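Local coordinates for 2-pyrone-4,6-dicarboxylic acid hydrolase, putative (Pseudomonas putida, PDB 2FFI), which probably hydrolyses the lactone ring of 2-pyrone-4,6-dicarboxylate, at residues His11-Phe22 against Gly53-Phe64. Residues are numbered along the deposited sequence; the frame is centred on the assembly and turned at random.
Sequences HLTAIDSHAHVF and GFSHGVLVQPSF. With PO4 (phosphate ion), chain C.
Ile15 and Asp16 pair in parallel with His56 and Gly57, joining the first two strands of the TIM barrel, which are linked by a beta-alpha-beta crossover whose connection includes helix 42-51. Asp16 N donates to His56 O at 2.8 Å, and Asp16 O receives Val58 N. Two residues earlier, Ala14 O is gripped by two donors, Ser55 N and His56 N. Ser55 repays this with its side chain: a small hydroxyl suits a place beside backbone, and OG accepts from Thr13 N at 2.9 Å.

Beyond the strand pair, His18-Ala19-His20 forms the HxH sequence that in many amidohydrolases binds metal; here a phosphate, probably from the crystallisation liquor, lies beside it. His20 can be followed outward. CB lies 4.2 Å from Pro62 CB, and the two side chains run alongside each other in opposing senses. With CG beside the backbone N (chi1 -53°), the ring reaches the second segment; CG itself lies near Val60 O and Pro62 CB. ND1 donates to Val60 O at 2.9 Å, coming from above the carbonyl plane, 59° out of it. This bond limits rotation of the imidazole. CD2 faces phosphate O4, CE1 passes near Val60 CB and phosphate O1, while NE2 makes weak bonds to O1 at 2.8 Å and O4 at 3.0 Å. Imidazole suits the position because its two nitrogens can serve backbone and anion together. Arg110 and His167 also bind the phosphate.

Branched Val60 serves both histidines: over one face of the His18 ring, CG2 makes a CH-pi contact 4.2 Å from the ring centroid. Farther on, two aromatic side chains meet in a T-shaped (edge-to-face) stack. Phe64 presents its edge to the face of Phe22, with planes at 87° and centroids 4.7 Å apart; Phe64 CZ points at the Phe22 ring nearest to CG.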
loop_
_atom_site.group_PDB
_atom_site.type_symbol
_atom_site.label_atom_id
_atom_site.label_comp_id
_atom_site.label_asym_id
_atom_site.label_seq_id
_atom_site.Cartn_x
_atom_site.Cartn_y
_atom_site.Cartn_z
ATOM N N HIS A 11 -7.423 1.404 -21.432
ATOM C CA HIS A 11 -6.104 2.005 -21.654
ATOM C C HIS A 11 -5.301 2.273 -20.369
ATOM O O HIS A 11 -5.715 3.058 -19.519
ATOM C CB HIS A 11 -6.251 3.318 -22.441
ATOM C CG HIS A 11 -6.506 3.133 -23.906
ATOM N ND1 HIS A 11 -5.499 2.850 -24.807
ATOM C CD2 HIS A 11 -7.651 3.184 -24.625
ATOM C CE1 HIS A 11 -6.017 2.735 -26.018
ATOM N NE2 HIS A 11 -7.321 2.932 -25.935
ATOM N N LEU A 12 -4.144 1.623 -20.257
ATOM C CA LEU A 12 -3.256 1.763 -19.106
ATOM C C LEU A 12 -2.615 3.141 -19.130
ATOM O O LEU A 12 -1.508 3.320 -19.649
ATOM C CB LEU A 12 -2.169 0.677 -19.138
ATOM C CG LEU A 12 -1.097 0.607 -18.035
ATOM C CD1 LEU A 12 -1.697 0.159 -16.723
ATOM C CD2 LEU A 12 -0.017 -0.361 -18.440
ATOM N N THR A 13 -3.312 4.115 -18.561
ATOM C CA THR A 13 -2.819 5.487 -18.531
ATOM C C THR A 13 -2.039 5.800 -17.233
ATOM O O THR A 13 -0.988 6.443 -17.283
ATOM C CB THR A 13 -3.994 6.459 -18.711
ATOM O OG1 THR A 13 -3.492 7.789 -18.853
ATOM C CG2 THR A 13 -4.937 6.389 -17.523
ATOM N N ALA A 14 -2.551 5.353 -16.082
ATOM C CA ALA A 14 -1.868 5.549 -14.797
ATOM C C ALA A 14 -2.426 4.591 -13.752
ATOM O O ALA A 14 -3.615 4.268 -13.780
ATOM C CB ALA A 14 -2.001 6.988 -14.323
ATOM N N ILE A 15 -1.566 4.151 -12.827
ATOM C CA ILE A 15 -1.954 3.192 -11.784
ATOM C C ILE A 15 -1.878 3.663 -10.335
ATOM O O ILE A 15 -0.816 4.045 -9.847
ATOM C CB ILE A 15 -1.108 1.905 -11.846
ATOM C CG1 ILE A 15 -1.166 1.283 -13.250
ATOM C CG2 ILE A 15 -1.621 0.920 -10.803
ATOM C CD1 ILE A 15 -0.091 0.222 -13.506
ATOM N N ASP A 16 -3.018 3.602 -9.649
ATOM C CA ASP A 16 -3.126 3.982 -8.232
ATOM C C ASP A 16 -2.834 2.765 -7.358
ATOM O O ASP A 16 -3.592 1.808 -7.381
ATOM C CB ASP A 16 -4.553 4.482 -7.914
ATOM C CG ASP A 16 -4.829 4.592 -6.411
ATOM O OD1 ASP A 16 -6.000 4.878 -6.047
ATOM O OD2 ASP A 16 -3.883 4.405 -5.595
ATOM N N SER A 17 -1.752 2.784 -6.591
ATOM C CA SER A 17 -1.475 1.649 -5.717
ATOM C C SER A 17 -2.017 2.013 -4.337
ATOM O O SER A 17 -1.966 3.164 -3.936
ATOM C CB SER A 17 0.030 1.352 -5.648
ATOM O OG SER A 17 0.755 2.445 -5.122
ATOM N N HIS A 18 -2.576 1.049 -3.626
ATOM C CA HIS A 18 -3.127 1.307 -2.288
ATOM C C HIS A 18 -4.444 2.103 -2.252
ATOM O O HIS A 18 -4.481 3.299 -2.509
ATOM C CB HIS A 18 -2.090 2.017 -1.412
ATOM C CG HIS A 18 -2.207 1.683 0.038
ATOM N ND1 HIS A 18 -3.240 2.139 0.828
ATOM C CD2 HIS A 18 -1.428 0.923 0.840
ATOM C CE1 HIS A 18 -3.089 1.677 2.056
ATOM N NE2 HIS A 18 -1.997 0.936 2.091
ATOM N N ALA A 19 -5.521 1.415 -1.899
ATOM C CA ALA A 19 -6.846 2.015 -1.805
ATOM C C ALA A 19 -7.797 0.982 -1.175
ATOM O O ALA A 19 -7.550 -0.218 -1.260
ATOM C CB ALA A 19 -7.330 2.421 -3.193
ATOM N N HIS A 20 -8.882 1.444 -0.564
ATOM C CA HIS A 20 -9.832 0.550 0.083
ATOM C C HIS A 20 -11.260 0.728 -0.428
ATOM O O HIS A 20 -11.631 1.814 -0.861
ATOM C CB HIS A 20 -9.830 0.807 1.597
ATOM C CG HIS A 20 -8.477 0.755 2.219
ATOM N ND1 HIS A 20 -7.734 -0.406 2.272
ATOM C CD2 HIS A 20 -7.699 1.725 2.754
ATOM C CE1 HIS A 20 -6.555 -0.144 2.802
ATOM N NE2 HIS A 20 -6.507 1.142 3.102
ATOM N N VAL A 21 -12.050 -0.341 -0.379
ATOM C CA VAL A 21 -13.453 -0.278 -0.765
ATOM C C VAL A 21 -14.221 -1.148 0.227
ATOM O O VAL A 21 -13.699 -2.148 0.711
ATOM C CB VAL A 21 -13.724 -0.762 -2.253
ATOM C CG1 VAL A 21 -12.983 0.124 -3.232
ATOM C CG2 VAL A 21 -13.344 -2.241 -2.445
ATOM N N PHE A 22 -15.443 -0.741 0.555
ATOM C CA PHE A 22 -16.291 -1.490 1.488
ATOM C C PHE A 22 -17.665 -0.855 1.494
ATOM O O PHE A 22 -17.772 0.351 1.409
ATOM C CB PHE A 22 -15.665 -1.513 2.901
ATOM C CG PHE A 22 -15.138 -0.181 3.366
ATOM C CD1 PHE A 22 -15.980 0.753 3.957
ATOM C CD2 PHE A 22 -13.788 0.125 3.233
ATOM C CE1 PHE A 22 -15.489 1.968 4.414
ATOM C CE2 PHE A 22 -13.286 1.342 3.686
ATOM C CZ PHE A 22 -14.143 2.264 4.281
ATOM N N GLY A 53 -7.592 10.937 -13.833
ATOM C CA GLY A 53 -6.580 10.355 -14.684
ATOM C C GLY A 53 -6.515 8.855 -14.493
ATOM O O GLY A 53 -7.113 8.106 -15.254
ATOM N N PHE A 54 -5.800 8.415 -13.465
ATOM C CA PHE A 54 -5.630 6.988 -13.156
ATOM C C PHE A 54 -6.691 6.068 -13.742
ATOM O O PHE A 54 -7.879 6.321 -13.619
ATOM C CB PHE A 54 -5.580 6.805 -11.648
ATOM C CG PHE A 54 -4.785 7.853 -10.960
ATOM C CD1 PHE A 54 -5.363 9.065 -10.616
ATOM C CD2 PHE A 54 -3.438 7.663 -10.719
ATOM C CE1 PHE A 54 -4.601 10.079 -10.033
ATOM C CE2 PHE A 54 -2.670 8.657 -10.142
ATOM C CZ PHE A 54 -3.249 9.875 -9.798
ATOM N N SER A 55 -6.243 4.976 -14.348
ATOM C CA SER A 55 -7.123 4.010 -14.997
ATOM C C SER A 55 -7.145 2.643 -14.312
ATOM O O SER A 55 -8.097 1.877 -14.460
ATOM C CB SER A 55 -6.677 3.818 -16.455
ATOM O OG SER A 55 -5.293 3.455 -16.539
ATOM N N HIS A 56 -6.086 2.337 -13.574
ATOM C CA HIS A 56 -5.972 1.061 -12.895
ATOM C C HIS A 56 -5.674 1.342 -11.438
ATOM O O HIS A 56 -5.110 2.394 -11.108
ATOM C CB HIS A 56 -4.852 0.240 -13.538
ATOM C CG HIS A 56 -5.188 -0.264 -14.910
ATOM N ND1 HIS A 56 -5.879 -1.439 -15.123
ATOM C CD2 HIS A 56 -4.964 0.263 -16.139
ATOM C CE1 HIS A 56 -6.064 -1.615 -16.419
ATOM N NE2 HIS A 56 -5.518 -0.597 -17.058
ATOM N N GLY A 57 -6.049 0.417 -10.562
ATOM C CA GLY A 57 -5.815 0.618 -9.143
ATOM C C GLY A 57 -5.610 -0.685 -8.401
ATOM O O GLY A 57 -5.882 -1.755 -8.934
ATOM N N VAL A 58 -5.123 -0.578 -7.168
ATOM C CA VAL A 58 -4.859 -1.713 -6.302
ATOM C C VAL A 58 -5.735 -1.645 -5.051
ATOM O O VAL A 58 -5.611 -0.723 -4.238
ATOM C CB VAL A 58 -3.402 -1.715 -5.859
ATOM C CG1 VAL A 58 -3.133 -2.917 -4.980
ATOM C CG2 VAL A 58 -2.508 -1.710 -7.079
ATOM N N LEU A 59 -6.625 -2.615 -4.891
ATOM C CA LEU A 59 -7.494 -2.649 -3.717
ATOM C C LEU A 59 -6.753 -3.318 -2.574
ATOM O O LEU A 59 -6.365 -4.464 -2.665
ATOM C CB LEU A 59 -8.773 -3.443 -4.011
ATOM C CG LEU A 59 -9.699 -2.948 -5.130
ATOM C CD1 LEU A 59 -10.901 -3.859 -5.272
ATOM C CD2 LEU A 59 -10.138 -1.513 -4.818
ATOM N N VAL A 60 -6.526 -2.604 -1.493
ATOM C CA VAL A 60 -5.860 -3.236 -0.382
ATOM C C VAL A 60 -6.938 -3.580 0.627
ATOM O O VAL A 60 -7.940 -2.869 0.758
ATOM C CB VAL A 60 -4.802 -2.314 0.246
ATOM C CG1 VAL A 60 -4.295 -2.908 1.531
ATOM C CG2 VAL A 60 -3.643 -2.122 -0.731
ATOM N N GLN A 61 -6.757 -4.700 1.305
ATOM C CA GLN A 61 -7.721 -5.124 2.308
ATOM C C GLN A 61 -7.762 -4.093 3.443
ATOM O O GLN A 61 -6.720 -3.708 3.983
ATOM C CB GLN A 61 -7.332 -6.506 2.858
ATOM C CG GLN A 61 -8.151 -6.956 4.055
ATOM C CD GLN A 61 -9.594 -7.234 3.705
ATOM O OE1 GLN A 61 -10.137 -6.685 2.738
ATOM N NE2 GLN A 61 -10.237 -8.082 4.504
ATOM N N PRO A 62 -8.964 -3.611 3.795
ATOM C CA PRO A 62 -9.080 -2.627 4.875
ATOM C C PRO A 62 -8.956 -3.346 6.232
ATOM O O PRO A 62 -9.586 -4.381 6.443
ATOM C CB PRO A 62 -10.461 -2.013 4.631
ATOM C CG PRO A 62 -11.230 -3.130 4.017
ATOM C CD PRO A 62 -10.254 -3.819 3.107
ATOM N N SER A 63 -8.150 -2.809 7.145
ATOM C CA SER A 63 -7.950 -3.436 8.457
ATOM C C SER A 63 -9.195 -3.928 9.182
ATOM O O SER A 63 -9.230 -5.069 9.644
ATOM C CB SER A 63 -7.213 -2.496 9.403
ATOM O OG SER A 63 -5.919 -2.205 8.921
ATOM N N PHE A 64 -10.216 -3.085 9.293
ATOM C CA PHE A 64 -11.428 -3.484 10.016
ATOM C C PHE A 64 -12.183 -4.698 9.467
ATOM O O PHE A 64 -13.218 -5.062 9.999
ATOM C CB PHE A 64 -12.385 -2.290 10.121
ATOM C CG PHE A 64 -13.004 -1.889 8.814
ATOM C CD1 PHE A 64 -14.148 -2.525 8.351
ATOM C CD2 PHE A 64 -12.452 -0.873 8.051
ATOM C CE1 PHE A 64 -14.737 -2.157 7.150
ATOM C CE2 PHE A 64 -13.036 -0.495 6.843
ATOM C CZ PHE A 64 -14.181 -1.139 6.396
HETATM P P PO4 C . -4.466 2.483 5.477
HETATM O O1 PO4 C . -4.574 1.060 5.067
HETATM O O2 PO4 C . -4.268 2.568 6.946
HETATM O O3 PO4 C . -3.309 3.108 4.794
HETATM O O4 PO4 C . -5.714 3.193 5.107
#